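Local coordinates for protein Rab GDP dissociation inhibitor alpha (Naegleria fowleri, PDB 6C87) that probably binds prenylated Rab GTPases in their GDP-bound form, slows nucleotide release and shuttles them between membranes and cytosol, at residues A[24-27]-A[28-32]; A[97-101]-A[102-106]; A[366-370]-A[371-375]; A[375-378]-A[379-383]. All blocks are in the same frame, centred on the assembly; numbering follows the deposited sequence.

Contact 1: residues A[24-27]-A[28-32]; sequences ECVI and SGLLS
Val26 turns CG1 anti to its backbone N (chi1 174°), which carries that methyl along the helix toward Leu30. Leu30 sends its CG beside its own N, and the two side chains lie side by side, pointing the same way. Val26 CG1 and Leu30 CD1 meet at 4.1 Å. One residue on, Ile27 reaches Leu31 with its CG2 branch, and the two chains run at a slant to each other. Ile27 CG2 stands 3.9 Å from Leu31 CD1. Four i to i+4 backbone bonds hold this spacing, among them Ser28 N to Glu24 O at 2.8 Å. Gly29 N gives its bond to Cys25 O at 2.9 Å. The helix, 22-33, is the crossover of a beta-alpha-beta unit between strands 15-18 and 38-41, consistent with a Rossmann-like fold. It packs on several sides: Val26 and Leu30 on helix 94-102, Ile27 on Ile428, Ile431 and Ile435 of helix 422-436, and Leu31 on Val15 and Val38 of the sheet. Ser28 OG bonds His40 ND1, and Glu24 OE2 bonds Ser412 OG. Regular backbone bonds and apolar methyls thus hold a buried helix with two buried polar groups, Ser28 and Glu24, that bond outside the helix.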
# COMPACT_ATOMS: atom_id res chain seq x y z
N GLU A 24 19.65 -5.64 16.20
CA GLU A 24 20.01 -6.90 15.54
C GLU A 24 19.03 -8.01 15.90
O GLU A 24 18.63 -8.80 15.03
CB GLU A 24 21.44 -7.29 15.91
CG GLU A 24 22.54 -6.55 15.14
CD GLU A 24 22.64 -5.06 15.48
OE1 GLU A 24 22.46 -4.68 16.66
OE2 GLU A 24 22.91 -4.27 14.55
N CYS A 25 18.60 -8.07 17.16
CA CYS A 25 17.66 -9.11 17.58
C CYS A 25 16.34 -9.00 16.81
O CYS A 25 15.75 -10.02 16.44
CB CYS A 25 17.42 -9.02 19.08
SG CYS A 25 18.84 -9.52 20.12
N VAL A 26 15.85 -7.78 16.59
CA VAL A 26 14.59 -7.58 15.89
C VAL A 26 14.74 -7.90 14.40
O VAL A 26 13.85 -8.52 13.80
CB VAL A 26 14.08 -6.14 16.10
CG1 VAL A 26 12.83 -5.90 15.25
CG2 VAL A 26 13.78 -5.91 17.57
N ILE A 27 15.84 -7.47 13.78
CA ILE A 27 16.08 -7.82 12.39
C ILE A 27 16.19 -9.34 12.24
O ILE A 27 15.60 -9.93 11.32
CB ILE A 27 17.34 -7.10 11.87
CG1 ILE A 27 17.05 -5.60 11.69
CG2 ILE A 27 17.79 -7.67 10.53
CD1 ILE A 27 16.02 -5.31 10.62
N SER A 28 16.93 -9.99 13.14
CA SER A 28 17.06 -11.44 13.10
C SER A 28 15.71 -12.14 13.25
O SER A 28 15.41 -13.09 12.52
CB SER A 28 18.03 -11.89 14.20
OG SER A 28 18.17 -13.30 14.24
N GLY A 29 14.88 -11.67 14.19
CA GLY A 29 13.56 -12.26 14.37
C GLY A 29 12.64 -12.07 13.18
O GLY A 29 11.92 -12.99 12.79
N LEU A 30 12.65 -10.87 12.59
CA LEU A 30 11.84 -10.62 11.41
C LEU A 30 12.25 -11.52 10.25
O LEU A 30 11.39 -12.03 9.51
CB LEU A 30 11.94 -9.15 11.00
CG LEU A 30 11.15 -8.15 11.84
CD1 LEU A 30 11.56 -6.75 11.47
CD2 LEU A 30 9.65 -8.35 11.62
N LEU A 31 13.56 -11.73 10.07
CA LEU A 31 14.03 -12.61 9.00
C LEU A 31 13.58 -14.05 9.23
O LEU A 31 13.22 -14.75 8.28
CB LEU A 31 15.55 -12.53 8.89
CG LEU A 31 16.14 -11.20 8.43
CD1 LEU A 31 17.61 -11.15 8.78
CD2 LEU A 31 15.95 -11.05 6.93
N SER A 32 13.59 -14.50 10.49
CA SER A 32 13.22 -15.88 10.78
C SER A 32 11.73 -16.12 10.54
O SER A 32 11.35 -17.16 10.00
CB SER A 32 13.61 -16.24 12.21
OG SER A 32 15.02 -16.30 12.35

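Contact 2: residues A[97-101]-A[102-106]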
# COMPACT_ATOMS: atom_id res chain seq x y z
N LYS A 97 4.74 -2.29 17.52
CA LYS A 97 4.12 -2.96 16.38
C LYS A 97 5.08 -3.95 15.72
O LYS A 97 4.68 -5.05 15.33
CB LYS A 97 3.61 -1.94 15.36
CG LYS A 97 2.34 -1.23 15.83
CD LYS A 97 1.80 -0.24 14.81
CE LYS A 97 0.52 0.40 15.33
NZ LYS A 97 -0.17 1.21 14.30
N ILE A 98 6.37 -3.59 15.61
CA ILE A 98 7.34 -4.51 15.04
C ILE A 98 7.51 -5.73 15.94
O ILE A 98 7.57 -6.87 15.45
CB ILE A 98 8.68 -3.80 14.82
CG1 ILE A 98 8.51 -2.57 13.93
CG2 ILE A 98 9.66 -4.75 14.16
CD1 ILE A 98 9.79 -1.75 13.80
N LEU A 99 7.59 -5.51 17.25
CA LEU A 99 7.70 -6.62 18.20
C LEU A 99 6.50 -7.55 18.09
O LEU A 99 6.65 -8.78 18.20
CB LEU A 99 7.80 -6.06 19.62
CG LEU A 99 9.11 -5.35 19.96
CD1 LEU A 99 9.07 -4.81 21.39
CD2 LEU A 99 10.28 -6.31 19.74
N ARG A 100 5.30 -7.00 17.87
CA ARG A 100 4.12 -7.83 17.70
C ARG A 100 4.23 -8.68 16.44
O ARG A 100 3.79 -9.84 16.43
CB ARG A 100 2.86 -6.98 17.67
CG ARG A 100 2.34 -6.58 19.04
CD ARG A 100 1.25 -5.51 18.95
NE ARG A 100 1.02 -4.88 20.25
CZ ARG A 100 0.33 -3.77 20.43
NH1 ARG A 100 -0.21 -3.13 19.40
NH2 ARG A 100 0.18 -3.27 21.66
N MET A 101 4.81 -8.13 15.37
CA MET A 101 4.94 -8.87 14.12
C MET A 101 5.79 -10.13 14.30
O MET A 101 5.52 -11.16 13.67
CB MET A 101 5.55 -7.98 13.06
CG MET A 101 4.63 -6.93 12.50
SD MET A 101 5.58 -5.90 11.38
CE MET A 101 5.46 -6.90 9.89
N THR A 102 6.82 -10.06 15.14
CA THR A 102 7.65 -11.24 15.37
C THR A 102 6.97 -12.26 16.27
O THR A 102 7.31 -13.44 16.22
CB THR A 102 8.97 -10.85 16.04
OG1 THR A 102 8.70 -10.35 17.35
CG2 THR A 102 9.72 -9.79 15.22
N GLY A 103 6.03 -11.83 17.11
CA GLY A 103 5.38 -12.74 18.02
C GLY A 103 6.09 -12.90 19.35
O GLY A 103 5.59 -13.65 20.21
N VAL A 104 7.24 -12.25 19.56
CA VAL A 104 7.94 -12.41 20.83
C VAL A 104 7.16 -11.82 21.99
O VAL A 104 7.38 -12.21 23.14
CB VAL A 104 9.34 -11.75 20.78
CG1 VAL A 104 10.22 -12.44 19.77
CG2 VAL A 104 9.22 -10.25 20.50
N THR A 105 6.23 -10.89 21.72
CA THR A 105 5.45 -10.26 22.78
C THR A 105 4.43 -11.21 23.41
O THR A 105 3.98 -10.95 24.53
CB THR A 105 4.73 -9.01 22.26
OG1 THR A 105 4.02 -9.31 21.05
CG2 THR A 105 5.71 -7.87 22.01
N ARG A 106 4.07 -12.29 22.72
CA ARG A 106 3.13 -13.28 23.24
C ARG A 106 3.78 -14.29 24.18
O ARG A 106 3.07 -15.09 24.79
CB ARG A 106 2.45 -14.02 22.08
CG ARG A 106 1.07 -13.48 21.73
CD ARG A 106 0.65 -13.83 20.32
NE ARG A 106 -0.66 -13.28 20.00
CZ ARG A 106 -0.87 -12.03 19.58
NH1 ARG A 106 0.15 -11.19 19.44
NH2 ARG A 106 -2.10 -11.61 19.32
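Thr102 and Leu99 meet through a hydroxyl turned back over the helix end. Thr102 OG1 sits between its own N and carbonyl carbon (chi1 66°), and from there it donates to Leu99 O at 2.7 Å. The hydroxyl approaches that carbonyl at a tilt from its plane. Thr102 OG1 also accepts a nearly straight bond from Val104 N at 3.3 Å, with an angle of 173°. This second bond makes an ST turn. Thr102 N also bonds Ile98 O at 3.3 Å, while the bonds of Gly103 N to Leu99 O and to Arg100 O are weak.

Past the turn, the side chains of Val104 and Thr105 fold back on the last helical turn. Val104 lies at a slant to Leu99, with Val104 CG2 4.2 Å from Leu99 CD2. Thr105 is directed toward the helix and splits its branches: CG2 rests 3.7 Å from Leu99 CB, and OG1 lies 3.8 Å from Arg100 CG, beside the start of the arginine chain. Arg100 then runs extended from CG to NE. Arg100 NH1 bonds Asn92 OD1 of its own chain, and NH2 bonds Asn227 O of the second subunit. Arg106 forms a salt bridge with Glu223 of that subunit, so this edge belongs to a subunit interface. Leu99 and Val104 face inward onto Phe248 of helix 243-254.

Gly103 leaves the helix with positive phi (88°). A glycine with positive phi at the C-terminal end of a helix, here followed by a short 3-10 turn, is a classic helix-stop signal.

Contact 3: residues A[366-370]-A[371-375]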
# COMPACT_ATOMS: atom_id res chain seq x y z
N THR A 366 22.64 12.40 27.19
CA THR A 366 22.61 13.48 26.22
C THR A 366 23.76 13.27 25.25
O THR A 366 24.72 12.55 25.54
CB THR A 366 22.69 14.85 26.89
OG1 THR A 366 22.38 15.87 25.93
CG2 THR A 366 24.08 15.10 27.46
N THR A 367 23.63 13.89 24.08
CA THR A 367 24.74 13.95 23.15
C THR A 367 25.81 14.86 23.72
O THR A 367 25.51 15.93 24.27
CB THR A 367 24.26 14.46 21.79
OG1 THR A 367 23.37 13.50 21.20
CG2 THR A 367 25.43 14.72 20.85
N VAL A 368 27.07 14.43 23.62
CA VAL A 368 28.18 15.19 24.18
C VAL A 368 28.47 16.39 23.30
O VAL A 368 28.62 16.25 22.08
CB VAL A 368 29.42 14.29 24.32
CG1 VAL A 368 30.59 15.08 24.86
CG2 VAL A 368 29.11 13.09 25.22
N GLU A 369 28.52 17.57 23.91
CA GLU A 369 28.83 18.79 23.16
C GLU A 369 30.20 19.38 23.48
O GLU A 369 30.72 20.15 22.66
CB GLU A 369 27.78 19.88 23.43
CG GLU A 369 26.36 19.53 23.02
CD GLU A 369 25.36 20.61 23.43
OE1 GLU A 369 25.76 21.55 24.15
OE2 GLU A 369 24.19 20.54 23.02
N SER A 370 30.80 19.03 24.62
CA SER A 370 31.97 19.73 25.14
C SER A 370 33.04 18.75 25.59
O SER A 370 32.90 17.53 25.47
CB SER A 370 31.57 20.66 26.29
OG SER A 370 31.28 19.92 27.46
N ASP A 371 34.12 19.31 26.16
CA ASP A 371 35.24 18.56 26.71
C ASP A 371 34.99 18.05 28.12
O ASP A 371 35.78 17.24 28.62
CB ASP A 371 36.50 19.43 26.70
CG ASP A 371 36.28 20.77 27.40
OD1 ASP A 371 35.35 21.51 27.01
OD2 ASP A 371 37.04 21.09 28.35
N ASN A 372 33.92 18.51 28.78
CA ASN A 372 33.56 18.05 30.12
C ASN A 372 32.14 17.49 30.05
O ASN A 372 31.17 18.17 30.41
CB ASN A 372 33.67 19.18 31.14
CG ASN A 372 33.60 18.68 32.57
OD1 ASN A 372 33.34 17.50 32.82
ND2 ASN A 372 33.83 19.57 33.53
N PRO A 373 31.99 16.24 29.61
CA PRO A 373 30.63 15.69 29.44
C PRO A 373 29.83 15.62 30.72
O PRO A 373 28.63 15.89 30.71
CB PRO A 373 30.90 14.29 28.86
CG PRO A 373 32.30 14.35 28.31
CD PRO A 373 33.04 15.30 29.19
N GLU A 374 30.48 15.28 31.84
CA GLU A 374 29.76 15.17 33.11
C GLU A 374 29.11 16.49 33.50
O GLU A 374 27.99 16.51 34.03
CB GLU A 374 30.73 14.73 34.20
CG GLU A 374 30.77 13.25 34.44
CD GLU A 374 31.64 12.88 35.62
OE1 GLU A 374 31.16 12.97 36.78
OE2 GLU A 374 32.81 12.48 35.39
N ASN A 375 29.79 17.60 33.25
CA ASN A 375 29.24 18.90 33.63
C ASN A 375 28.04 19.28 32.77
O ASN A 375 27.20 20.08 33.21
CB ASN A 375 30.33 19.96 33.56
CG ASN A 375 29.85 21.32 34.00
OD1 ASN A 375 29.63 22.21 33.18
ND2 ASN A 375 29.67 21.49 35.31
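This is a local surface contact across the turn that leads from strand 360-367 into the short helix 373-376. The strand belongs to the large mixed sheet, where it runs antiparallel to strands 302-315 and 343-349. Two small contacts close the turn, one apolar and one polar.

Val368 and Pro373 make the apolar one. Val368 holds CG1 anti to its backbone N (chi1 178°) and so extends it to the proline ring. Val368 CG1 lies 3.9 Å from Pro373 CG and 4.1 Å from Pro373 CB, so the methyl meets the ring at those two carbons. Both residues also pack on Ile309 of strand 302-315, which places them against the sheet.

Ser370 makes the polar one. Its hydroxyl stands between its own N and carbonyl carbon (chi1 74°), facing the chain that follows. It bonds Glu376 OE2 of the helix, so that carboxylate and the turn hold the hydroxyl together. Glu376 OE1 in turn takes the N-H of Glu369, which ties the helix back to the loop after the strand. Asp371 and Asn372 are exposed to solvent at the outer bend. Across that bend, Asn372 N donates to Ser370 OG at 3.3 Å, with an N-H...O angle of 152°.

Contact 4: residues A[375-378]-A[379-383]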
# COMPACT_ATOMS: atom_id res chain seq x y z
N ASN A 375 29.79 17.60 33.25
CA ASN A 375 29.24 18.90 33.63
C ASN A 375 28.04 19.28 32.77
O ASN A 375 27.20 20.08 33.21
CB ASN A 375 30.33 19.96 33.56
CG ASN A 375 29.85 21.32 34.00
OD1 ASN A 375 29.63 22.21 33.18
ND2 ASN A 375 29.67 21.49 35.31
N GLU A 376 27.95 18.73 31.55
CA GLU A 376 26.81 19.05 30.70
C GLU A 376 25.49 18.56 31.31
O GLU A 376 24.45 19.17 31.08
CB GLU A 376 27.00 18.47 29.30
CG GLU A 376 28.14 19.11 28.51
CD GLU A 376 28.39 18.43 27.16
OE1 GLU A 376 27.42 18.18 26.40
OE2 GLU A 376 29.56 18.12 26.85
N VAL A 377 25.52 17.47 32.08
CA VAL A 377 24.31 16.94 32.71
C VAL A 377 24.19 17.36 34.17
O VAL A 377 23.32 16.85 34.88
CB VAL A 377 24.22 15.40 32.60
CG1 VAL A 377 24.19 14.96 31.14
CG2 VAL A 377 25.36 14.73 33.35
N LYS A 378 25.03 18.28 34.64
CA LYS A 378 24.97 18.66 36.05
C LYS A 378 23.62 19.26 36.41
O LYS A 378 23.14 19.08 37.54
CB LYS A 378 26.10 19.64 36.38
CG LYS A 378 26.14 20.03 37.84
CD LYS A 378 27.32 20.93 38.15
CE LYS A 378 27.38 21.26 39.64
NZ LYS A 378 26.30 22.19 40.06
N VAL A 379 22.98 19.95 35.47
CA VAL A 379 21.66 20.52 35.73
C VAL A 379 20.67 19.43 36.10
O VAL A 379 19.79 19.63 36.95
CB VAL A 379 21.17 21.34 34.52
CG1 VAL A 379 21.07 20.47 33.27
CG2 VAL A 379 19.83 22.01 34.82
N VAL A 380 20.81 18.24 35.50
CA VAL A 380 19.90 17.15 35.82
C VAL A 380 20.33 16.46 37.11
O VAL A 380 19.51 16.18 37.99
CB VAL A 380 19.82 16.15 34.65
CG1 VAL A 380 18.87 15.03 34.99
CG2 VAL A 380 19.41 16.84 33.37
N LEU A 381 21.63 16.18 37.25
CA LEU A 381 22.12 15.50 38.45
C LEU A 381 21.82 16.28 39.71
O LEU A 381 21.56 15.68 40.77
CB LEU A 381 23.63 15.27 38.33
CG LEU A 381 24.00 14.39 37.14
CD1 LEU A 381 25.50 14.24 37.06
CD2 LEU A 381 23.31 13.03 37.28
N ASP A 382 21.84 17.62 39.64
CA ASP A 382 21.52 18.40 40.83
C ASP A 382 20.08 18.16 41.28
O ASP A 382 19.79 18.21 42.48
CB ASP A 382 21.77 19.89 40.57
CG ASP A 382 23.25 20.26 40.59
OD1 ASP A 382 24.08 19.41 40.99
OD2 ASP A 382 23.58 21.41 40.21
N LEU A 383 19.19 17.86 40.34
CA LEU A 383 17.81 17.58 40.71
C LEU A 383 17.66 16.20 41.34
O LEU A 383 16.65 15.95 42.01
CB LEU A 383 16.91 17.71 39.49
CG LEU A 383 16.82 19.11 38.86
CD1 LEU A 383 16.16 19.08 37.49
CD2 LEU A 383 16.07 20.03 39.77
O HOH W 1 24.38 21.22 32.86
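The charged pair is Lys378 with Asp382, one helical turn apart on the exposed face. Lys378 NZ bonds Asp382 OD2 at 2.8 Å in a salt bridge. The ammonium arrives on the syn side of that oxygen, the side of OD1. The lysine starts with CG anti to its N (chi1 -177°), stays extended to CE, and bends at its last torsion (chi4 -72°) to bring NZ onto the carboxylate. Its CG also lies 3.8 Å from Asp382 OD2, so methylenes as well as the charge lie beside the acid. Glu376 OE1 forms a salt bridge with Arg339.

Val377 O accepts from two backbone donors. Leu381 N comes almost head-on to the carbonyl at 3.0 Å, and Val380 N comes from above the carbonyl plane at 2.9 Å. Asp382 N bonds Lys378 O at 2.9 Å. A water bridges the break between the helices: it donates to Asn375 O and Glu376 O and accepts from Val379 N at 3.2 Å.

The apolar contact faces the sheet. Val377 CG2 meets Leu381 CD1 at 3.7 Å. Both side chains also pack on Val364 and Val311, in strands 360-367 and 302-315. Val380 packs on Val364 too, and on Phe332 of strand 328-332.

Val377 stands at the N-cap position of helix 378-384, just after helix 373-376. The two helices form an amphipathic helical connection between two neighbours of strand 302-315, strands 360-367 and 389-400, with its apolar face on the sheet.

Overall arrangement
The four contacts fall into two pairs on opposite sides of the chain's centre. Contacts 1 and 2 lie 11 Å apart between centres and touch through helix packing: Val26 CG1 is 3.5 Å from Ile98 CG2, and Leu30 CD2 is 3.9 Å from Thr102 CG2. Contacts 3 and 4 are also 11 Å apart, share Asn375 and follow one another along the chain. Thr366 CG2 and Val377 CG1 pack there at 3.7 Å. The pairs do not meet: contacts 1 and 3 have centres about 34 Å apart and nearest atoms about 19 Å apart. Contact 1 lies on the helix of the beta-alpha-beta unit and contact 2 on a helix packed against it; contacts 3 and 4 lie at the mixed sheet. Contact 2 alone reaches another subunit.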